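Local atomic coordinates of major capsid protein (Paramecium bursaria Chlorella virus 1, PDB entry 5TIP), a protein that self-assembles as trimers into the icosahedral, pseudo T=169 capsid, about 190 nm across, of a large virus that infects algae. Residues N155-L160 and A360-S365; Y225-L230 and G430-A435. One frame throughout, in Å; residues are numbered along the deposited sequence.

Overall arrangement
The two contacts lie on one side of the chain's centre, their own centres about 13 Å apart. Interaction 1 joins the two jelly rolls of this capsid protein, a helix end and its following turn meeting a loop; interaction 2 lies in the neighbouring antiparallel sheet of the C-terminal one, where I104 of the N-terminal one packs against it. The 225-230 strand links them: E228 OE1 of interaction 2 forms a salt bridge of 2.9 Å with R362 NH2 of interaction 1. Apolar packing adds to this, with P364 CG 3.8 Å from L226 CD2 and L160 CD2 3.9 Å from Y225 CD2. Both contacts also touch the third subunit of the trimer. None of their residues is among those lining the glycan pockets.

Interaction 1: residues N155-L160 and A360-S365; sequences NQTPGL and AGRQPS
Q156 and R362 meet by stacking. The glutamine amide lies over one face of the guanidinium, the two planes 28° apart, with Q156 NE2 3.9 Å above the guanidinium plane and displaced toward its rim. Q156 OE1 stays 3.9 Å from R362 NH1, too far for a hydrogen bond, and the contact is one of stacked planes rather than of a direct bond. The arginine chain bends at chi2 (-84°) and chi3 (69°), which brings the guanidinium against the amide.

Water supplies the polar link. One molecule lies in the guanidinium plane at its edge, accepting from R362 NH1 at 2.9 Å and donating to Q156 O at 3.0 Å. The other end of the head, NH2, is held by a salt bridge to E228, which, with the water on NH1, limits the rotation of the stacked group.

The segments belong to the two jelly rolls of the double jelly-roll fold: 155-160 takes in the end of helix 153-156 of the N-terminal one and the turn after it, and 360-365 precedes strand 368-369 of the C-terminal one.

Apolar contact comes from T157, whose methyl CG2 rests 3.6 Å from R362 CD and 3.8 Å from R362 CG. Threonine suits this place because its two branches do different work: OG1 accepts from G159 N (3.2 Å) in an ST turn, while the methyl faces the aliphatic part of the arginine.

A neighbouring subunit of the trimer closes in as well. Its Y30 packs on R362, and its R31 O accepts a hydrogen bond from Q363 NE2, which also donates to P364 O at 2.9 Å.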
ATOM      1  N   ASN A 155      -8.293  11.093 -16.854  1.00 29.37           N
ATOM      2  CA  ASN A 155      -8.751  11.015 -15.474  1.00 28.35           C
ATOM      3  C   ASN A 155      -7.728  10.389 -14.538  1.00 33.51           C
ATOM      4  O   ASN A 155      -7.858  10.535 -13.318  1.00 39.11           O
ATOM      5  CB  ASN A 155     -10.043  10.200 -15.383  1.00 26.40           C
ATOM      6  CG  ASN A 155     -11.147  10.754 -16.252  1.00 29.99           C
ATOM      7  OD1 ASN A 155     -11.806  10.011 -16.977  1.00 30.04           O
ATOM      8  ND2 ASN A 155     -11.361  12.062 -16.182  1.00 34.52           N
ATOM      9  N   GLN A 156      -6.723   9.697 -15.072  1.00 33.89           N
ATOM     10  CA  GLN A 156      -5.815   8.915 -14.243  1.00 35.16           C
ATOM     11  C   GLN A 156      -4.466   9.579 -14.009  1.00 36.85           C
ATOM     12  O   GLN A 156      -3.736   9.155 -13.108  1.00 41.40           O
ATOM     13  CB  GLN A 156      -5.597   7.533 -14.867  1.00 35.36           C
ATOM     14  CG  GLN A 156      -6.885   6.763 -15.098  1.00 34.53           C
ATOM     15  CD  GLN A 156      -6.648   5.288 -15.332  1.00 39.86           C
ATOM     16  OE1 GLN A 156      -6.577   4.502 -14.388  1.00 43.26           O
ATOM     17  NE2 GLN A 156      -6.525   4.900 -16.597  1.00 42.31           N
ATOM     18  N   THR A 157      -4.111  10.598 -14.793  1.00 33.57           N
ATOM     19  CA  THR A 157      -2.861  11.296 -14.576  1.00 32.34           C
ATOM     20  C   THR A 157      -3.004  12.717 -15.105  1.00 31.11           C
ATOM     21  O   THR A 157      -3.524  12.902 -16.217  1.00 33.36           O
ATOM     22  CB  THR A 157      -1.675  10.597 -15.250  1.00 34.79           C
ATOM     23  OG1 THR A 157      -0.534  11.466 -15.243  1.00 35.89           O
ATOM     24  CG2 THR A 157      -2.012  10.208 -16.686  1.00 34.48           C
ATOM     25  N   PRO A 158      -2.578  13.726 -14.343  1.00 26.91           N
ATOM     26  CA  PRO A 158      -2.650  15.104 -14.851  1.00 26.37           C
ATOM     27  C   PRO A 158      -1.773  15.348 -16.065  1.00 26.54           C
ATOM     28  O   PRO A 158      -2.025  16.303 -16.809  1.00 28.33           O
ATOM     29  CB  PRO A 158      -2.198  15.946 -13.648  1.00 26.52           C
ATOM     30  CG  PRO A 158      -1.399  15.008 -12.806  1.00 25.00           C
ATOM     31  CD  PRO A 158      -2.040  13.665 -12.974  1.00 25.52           C
ATOM     32  N   GLY A 159      -0.754  14.519 -16.293  1.00 22.42           N
ATOM     33  CA  GLY A 159       0.089  14.661 -17.467  1.00 22.22           C
ATOM     34  C   GLY A 159      -0.625  14.426 -18.782  1.00 24.89           C
ATOM     35  O   GLY A 159      -0.068  14.753 -19.836  1.00 27.25           O
ATOM     36  N   LEU A 160      -1.830  13.862 -18.748  1.00 26.97           N
ATOM     37  CA  LEU A 160      -2.646  13.662 -19.939  1.00 26.23           C
ATOM     38  C   LEU A 160      -3.919  14.502 -19.906  1.00 24.72           C
ATOM     39  O   LEU A 160      -4.921  14.141 -20.528  1.00 27.05           O
ATOM     40  CB  LEU A 160      -2.989  12.183 -20.108  1.00 26.19           C
ATOM     41  CG  LEU A 160      -1.808  11.257 -20.397  1.00 24.53           C
ATOM     42  CD1 LEU A 160      -2.273   9.814 -20.493  1.00 25.84           C
ATOM     43  CD2 LEU A 160      -1.084  11.684 -21.665  1.00 22.39           C
ATOM     44  N   ALA A 360       0.111  -1.193 -14.838  1.00 27.79           N
ATOM     45  CA  ALA A 360      -0.623  -0.128 -14.167  1.00 30.67           C
ATOM     46  C   ALA A 360       0.033   1.237 -14.318  1.00 29.76           C
ATOM     47  O   ALA A 360      -0.555   2.236 -13.889  1.00 31.07           O
ATOM     48  CB  ALA A 360      -0.786  -0.454 -12.680  1.00 31.11           C
ATOM     49  N   GLY A 361       1.219   1.279 -14.910  1.00 29.12           N
ATOM     50  CA  GLY A 361       1.922   2.532 -15.110  1.00 28.58           C
ATOM     51  C   GLY A 361       1.574   3.148 -16.447  1.00 28.10           C
ATOM     52  O   GLY A 361       1.422   2.446 -17.438  1.00 28.62           O
ATOM     53  N   ARG A 362       1.448   4.467 -16.479  1.00 26.57           N
ATOM     54  CA  ARG A 362       1.109   5.162 -17.713  1.00 27.24           C
ATOM     55  C   ARG A 362       2.229   5.060 -18.744  1.00 25.93           C
ATOM     56  O   ARG A 362       1.975   4.966 -19.940  1.00 28.57           O
ATOM     57  CB  ARG A 362       0.764   6.620 -17.428  1.00 30.30           C
ATOM     58  CG  ARG A 362      -0.301   6.789 -16.356  1.00 33.05           C
ATOM     59  CD  ARG A 362      -1.702   6.664 -16.930  1.00 32.57           C
ATOM     60  NE  ARG A 362      -2.020   5.310 -17.372  1.00 33.02           N
ATOM     61  CZ  ARG A 362      -2.514   4.360 -16.586  1.00 34.56           C
ATOM     62  NH1 ARG A 362      -2.755   4.611 -15.312  1.00 34.97           N
ATOM     63  NH2 ARG A 362      -2.767   3.156 -17.072  1.00 37.04           N
ATOM     64  N   GLN A 363       3.467   5.081 -18.270  1.00 22.59           N
ATOM     65  CA  GLN A 363       4.615   4.975 -19.155  1.00 24.41           C
ATOM     66  C   GLN A 363       4.632   3.599 -19.802  1.00 27.43           C
ATOM     67  O   GLN A 363       4.605   2.587 -19.113  1.00 33.84           O
ATOM     68  CB  GLN A 363       5.912   5.198 -18.378  1.00 24.97           C
ATOM     69  CG  GLN A 363       7.131   4.556 -19.016  1.00 26.00           C
ATOM     70  CD  GLN A 363       7.687   5.374 -20.163  1.00 27.26           C
ATOM     71  OE1 GLN A 363       7.815   6.590 -20.066  1.00 28.33           O
ATOM     72  NE2 GLN A 363       8.021   4.708 -21.256  1.00 26.16           N
ATOM     73  N   PRO A 364       4.656   3.554 -21.136  1.00 22.48           N
ATOM     74  CA  PRO A 364       4.683   2.246 -21.797  1.00 20.78           C
ATOM     75  C   PRO A 364       5.919   1.463 -21.388  1.00 21.56           C
ATOM     76  O   PRO A 364       7.021   2.007 -21.295  1.00 24.95           O
ATOM     77  CB  PRO A 364       4.694   2.596 -23.289  1.00 21.90           C
ATOM     78  CG  PRO A 364       5.106   4.033 -23.355  1.00 23.31           C
ATOM     79  CD  PRO A 364       4.602   4.664 -22.101  1.00 22.48           C
ATOM     80  N   SER A 365       5.726   0.168 -21.149  1.00 21.57           N
ATOM     81  CA  SER A 365       6.787  -0.707 -20.667  1.00 20.55           C
ATOM     82  C   SER A 365       6.651  -2.090 -21.277  1.00 23.95           C
ATOM     83  O   SER A 365       6.823  -3.109 -20.600  1.00 25.55           O
ATOM     84  CB  SER A 365       6.773  -0.800 -19.143  1.00 23.66           C
ATOM     85  OG  SER A 365       5.521  -1.280 -18.682  1.00 24.65           O
TER
HETATM   86  O   HOH W   1      -2.175   6.635 -13.309  1.00 31.80           O

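Interaction 2: residues Y225-L230 and G430-A435; sequences YLIEQL and GGLAYA
With chi1 at 74°, I227 sets CG1 between its backbone N and carbonyl carbon, and an extended chi2 then carries CD1 across to L432; the leucine answers with chi1 near -67°, which turns CG to the side of its own backbone N. The setting is the antiparallel sheet of the C-terminal jelly roll. Strands 223-237 and 429-432 both pair with strand 412-426, one along each of its edges, so the two segments are next-but-one neighbours and share no hydrogen bond. The 9.5 Å between I227 CA and L432 CA fits two strand spacings, with strand 412-426 between, and the side chains meet over its face.

Those side chains cross at about a right angle and touch through their ends, with I227 CD1 3.7 Å from L432 CD2. Branched aliphatic residues suit this place, since the face they share is covered by I104 of strand 102-108, which packs on both. The contact therefore lies at the seam where a strand of the N-terminal jelly roll meets the C-terminal sheet.

Two residues on from I227, on the same face of the strand, Q229 approaches L432 from the opposite direction, its chain extended beyond CG. Glutamine fits here because both ends of its amide find polar partners beside the apolar cluster. OE1 accepts from the side-chain amides of N419 and N421, and NE2 donates to the backbone O of I104. Gripped from both ends, the amide is set in one orientation, and its nitrogen presses close to the other leucine branch, with Q229 NE2 3.2 Å from L432 CD1.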
ATOM      1  N   TYR A 225      -0.708  13.406 -27.631  1.00 25.90           N
ATOM      2  CA  TYR A 225      -0.858  12.711 -26.361  1.00 22.40           C
ATOM      3  C   TYR A 225      -0.846  11.208 -26.603  1.00 24.58           C
ATOM      4  O   TYR A 225      -1.580  10.709 -27.462  1.00 27.10           O
ATOM      5  CB  TYR A 225      -2.158  13.118 -25.662  1.00 23.03           C
ATOM      6  CG  TYR A 225      -2.189  14.549 -25.174  1.00 25.28           C
ATOM      7  CD1 TYR A 225      -2.593  15.583 -26.011  1.00 25.64           C
ATOM      8  CD2 TYR A 225      -1.836  14.865 -23.869  1.00 24.14           C
ATOM      9  CE1 TYR A 225      -2.629  16.890 -25.565  1.00 24.00           C
ATOM     10  CE2 TYR A 225      -1.871  16.168 -23.415  1.00 23.42           C
ATOM     11  CZ  TYR A 225      -2.267  17.176 -24.266  1.00 24.07           C
ATOM     12  OH  TYR A 225      -2.302  18.473 -23.812  1.00 27.63           O
ATOM     13  N   LEU A 226      -0.015  10.495 -25.851  1.00 27.61           N
ATOM     14  CA  LEU A 226      -0.009   9.034 -25.878  1.00 28.45           C
ATOM     15  C   LEU A 226      -1.040   8.566 -24.862  1.00 30.80           C
ATOM     16  O   LEU A 226      -0.804   8.618 -23.653  1.00 35.82           O
ATOM     17  CB  LEU A 226       1.379   8.484 -25.571  1.00 27.12           C
ATOM     18  CG  LEU A 226       1.536   6.962 -25.647  1.00 25.27           C
ATOM     19  CD1 LEU A 226       1.242   6.451 -27.048  1.00 23.98           C
ATOM     20  CD2 LEU A 226       2.925   6.536 -25.194  1.00 27.73           C
ATOM     21  N   ILE A 227      -2.190   8.117 -25.351  1.00 29.57           N
ATOM     22  CA  ILE A 227      -3.321   7.788 -24.500  1.00 27.96           C
ATOM     23  C   ILE A 227      -3.518   6.276 -24.482  1.00 26.82           C
ATOM     24  O   ILE A 227      -2.899   5.531 -25.241  1.00 28.70           O
ATOM     25  CB  ILE A 227      -4.610   8.505 -24.949  1.00 27.31           C
ATOM     26  CG1 ILE A 227      -5.162   7.864 -26.223  1.00 27.85           C
ATOM     27  CG2 ILE A 227      -4.346   9.984 -25.170  1.00 28.18           C
ATOM     28  CD1 ILE A 227      -6.513   8.400 -26.639  1.00 28.04           C
ATOM     29  N   GLU A 228      -4.404   5.829 -23.599  1.00 27.88           N
ATOM     30  CA  GLU A 228      -4.771   4.427 -23.495  1.00 25.10           C
ATOM     31  C   GLU A 228      -6.250   4.270 -23.816  1.00 25.22           C
ATOM     32  O   GLU A 228      -7.057   5.167 -23.558  1.00 26.90           O
ATOM     33  CB  GLU A 228      -4.466   3.878 -22.099  1.00 25.63           C
ATOM     34  CG  GLU A 228      -2.984   3.872 -21.774  1.00 31.07           C
ATOM     35  CD  GLU A 228      -2.678   3.290 -20.409  1.00 36.04           C
ATOM     36  OE1 GLU A 228      -3.588   2.690 -19.800  1.00 38.20           O
ATOM     37  OE2 GLU A 228      -1.529   3.443 -19.943  1.00 35.46           O
ATOM     38  N   GLN A 229      -6.595   3.119 -24.383  1.00 26.24           N
ATOM     39  CA  GLN A 229      -7.964   2.808 -24.753  1.00 22.04           C
ATOM     40  C   GLN A 229      -8.329   1.429 -24.230  1.00 18.70           C
ATOM     41  O   GLN A 229      -7.463   0.589 -23.976  1.00 24.60           O
ATOM     42  CB  GLN A 229      -8.160   2.838 -26.273  1.00 22.82           C
ATOM     43  CG  GLN A 229      -7.943   4.184 -26.920  1.00 23.13           C
ATOM     44  CD  GLN A 229      -8.059   4.107 -28.425  1.00 26.40           C
ATOM     45  OE1 GLN A 229      -7.293   3.401 -29.082  1.00 28.47           O
ATOM     46  NE2 GLN A 229      -9.030   4.817 -28.981  1.00 28.49           N
ATOM     47  N   LEU A 230      -9.626   1.204 -24.073  1.00 20.09           N
ATOM     48  CA  LEU A 230     -10.150  -0.104 -23.722  1.00 21.29           C
ATOM     49  C   LEU A 230     -10.780  -0.738 -24.953  1.00 22.49           C
ATOM     50  O   LEU A 230     -11.484  -0.069 -25.716  1.00 23.09           O
ATOM     51  CB  LEU A 230     -11.181  -0.009 -22.595  1.00 20.76           C
ATOM     52  CG  LEU A 230     -11.813  -1.345 -22.199  1.00 19.02           C
ATOM     53  CD1 LEU A 230     -10.813  -2.222 -21.458  1.00 18.70           C
ATOM     54  CD2 LEU A 230     -13.072  -1.135 -21.375  1.00 19.07           C
ATOM     55  N   GLY A 430      -9.346  17.711 -32.487  1.00 27.22           N
ATOM     56  CA  GLY A 430      -8.601  16.545 -32.060  1.00 27.18           C
ATOM     57  C   GLY A 430      -9.083  15.299 -32.770  1.00 30.91           C
ATOM     58  O   GLY A 430     -10.256  15.170 -33.121  1.00 35.86           O
ATOM     59  N   GLY A 431      -8.153  14.371 -32.971  1.00 29.42           N
ATOM     60  CA  GLY A 431      -8.468  13.123 -33.637  1.00 30.71           C
ATOM     61  C   GLY A 431      -7.416  12.080 -33.350  1.00 28.33           C
ATOM     62  O   GLY A 431      -6.235  12.398 -33.176  1.00 30.29           O
ATOM     63  N   LEU A 432      -7.848  10.825 -33.299  1.00 28.16           N
ATOM     64  CA  LEU A 432      -6.936   9.723 -33.043  1.00 26.17           C
ATOM     65  C   LEU A 432      -6.091   9.429 -34.276  1.00 26.03           C
ATOM     66  O   LEU A 432      -6.570   9.505 -35.411  1.00 31.14           O
ATOM     67  CB  LEU A 432      -7.718   8.478 -32.628  1.00 28.15           C
ATOM     68  CG  LEU A 432      -8.437   8.583 -31.281  1.00 30.10           C
ATOM     69  CD1 LEU A 432      -9.231   7.324 -31.002  1.00 30.56           C
ATOM     70  CD2 LEU A 432      -7.438   8.846 -30.165  1.00 31.00           C
ATOM     71  N   ALA A 433      -4.822   9.084 -34.043  1.00 23.67           N
ATOM     72  CA  ALA A 433      -3.910   8.799 -35.143  1.00 21.66           C
ATOM     73  C   ALA A 433      -4.140   7.413 -35.728  1.00 27.88           C
ATOM     74  O   ALA A 433      -3.910   7.207 -36.926  1.00 34.31           O
ATOM     75  CB  ALA A 433      -2.459   8.935 -34.682  1.00 27.70           C
ATOM     76  N   TYR A 434      -4.598   6.457 -34.922  1.00 26.45           N
ATOM     77  CA  TYR A 434      -4.782   5.089 -35.382  1.00 26.23           C
ATOM     78  C   TYR A 434      -6.192   4.629 -35.060  1.00 29.94           C
ATOM     79  O   TYR A 434      -6.639   4.729 -33.912  1.00 33.82           O
ATOM     80  CB  TYR A 434      -3.743   4.151 -34.753  1.00 26.48           C
ATOM     81  CG  TYR A 434      -2.322   4.614 -34.977  1.00 29.45           C
ATOM     82  CD1 TYR A 434      -1.694   4.392 -36.195  1.00 32.39           C
ATOM     83  CD2 TYR A 434      -1.617   5.287 -33.990  1.00 30.86           C
ATOM     84  CE1 TYR A 434      -0.401   4.813 -36.419  1.00 34.00           C
ATOM     85  CE2 TYR A 434      -0.316   5.718 -34.207  1.00 32.54           C
ATOM     86  CZ  TYR A 434       0.285   5.477 -35.426  1.00 34.85           C
ATOM     87  OH  TYR A 434       1.576   5.901 -35.653  1.00 37.17           O
ATOM     88  N   ALA A 435      -6.876   4.112 -36.081  1.00 34.50           N
ATOM     89  CA  ALA A 435      -8.235   3.614 -35.957  1.00 34.98           C
ATOM     90  C   ALA A 435      -8.273   2.099 -35.854  1.00 36.90           C
ATOM     91  O   ALA A 435      -9.215   1.552 -35.274  1.00 37.64           O
ATOM     92  CB  ALA A 435      -9.100   4.078 -37.137  1.00 36.69           C
TER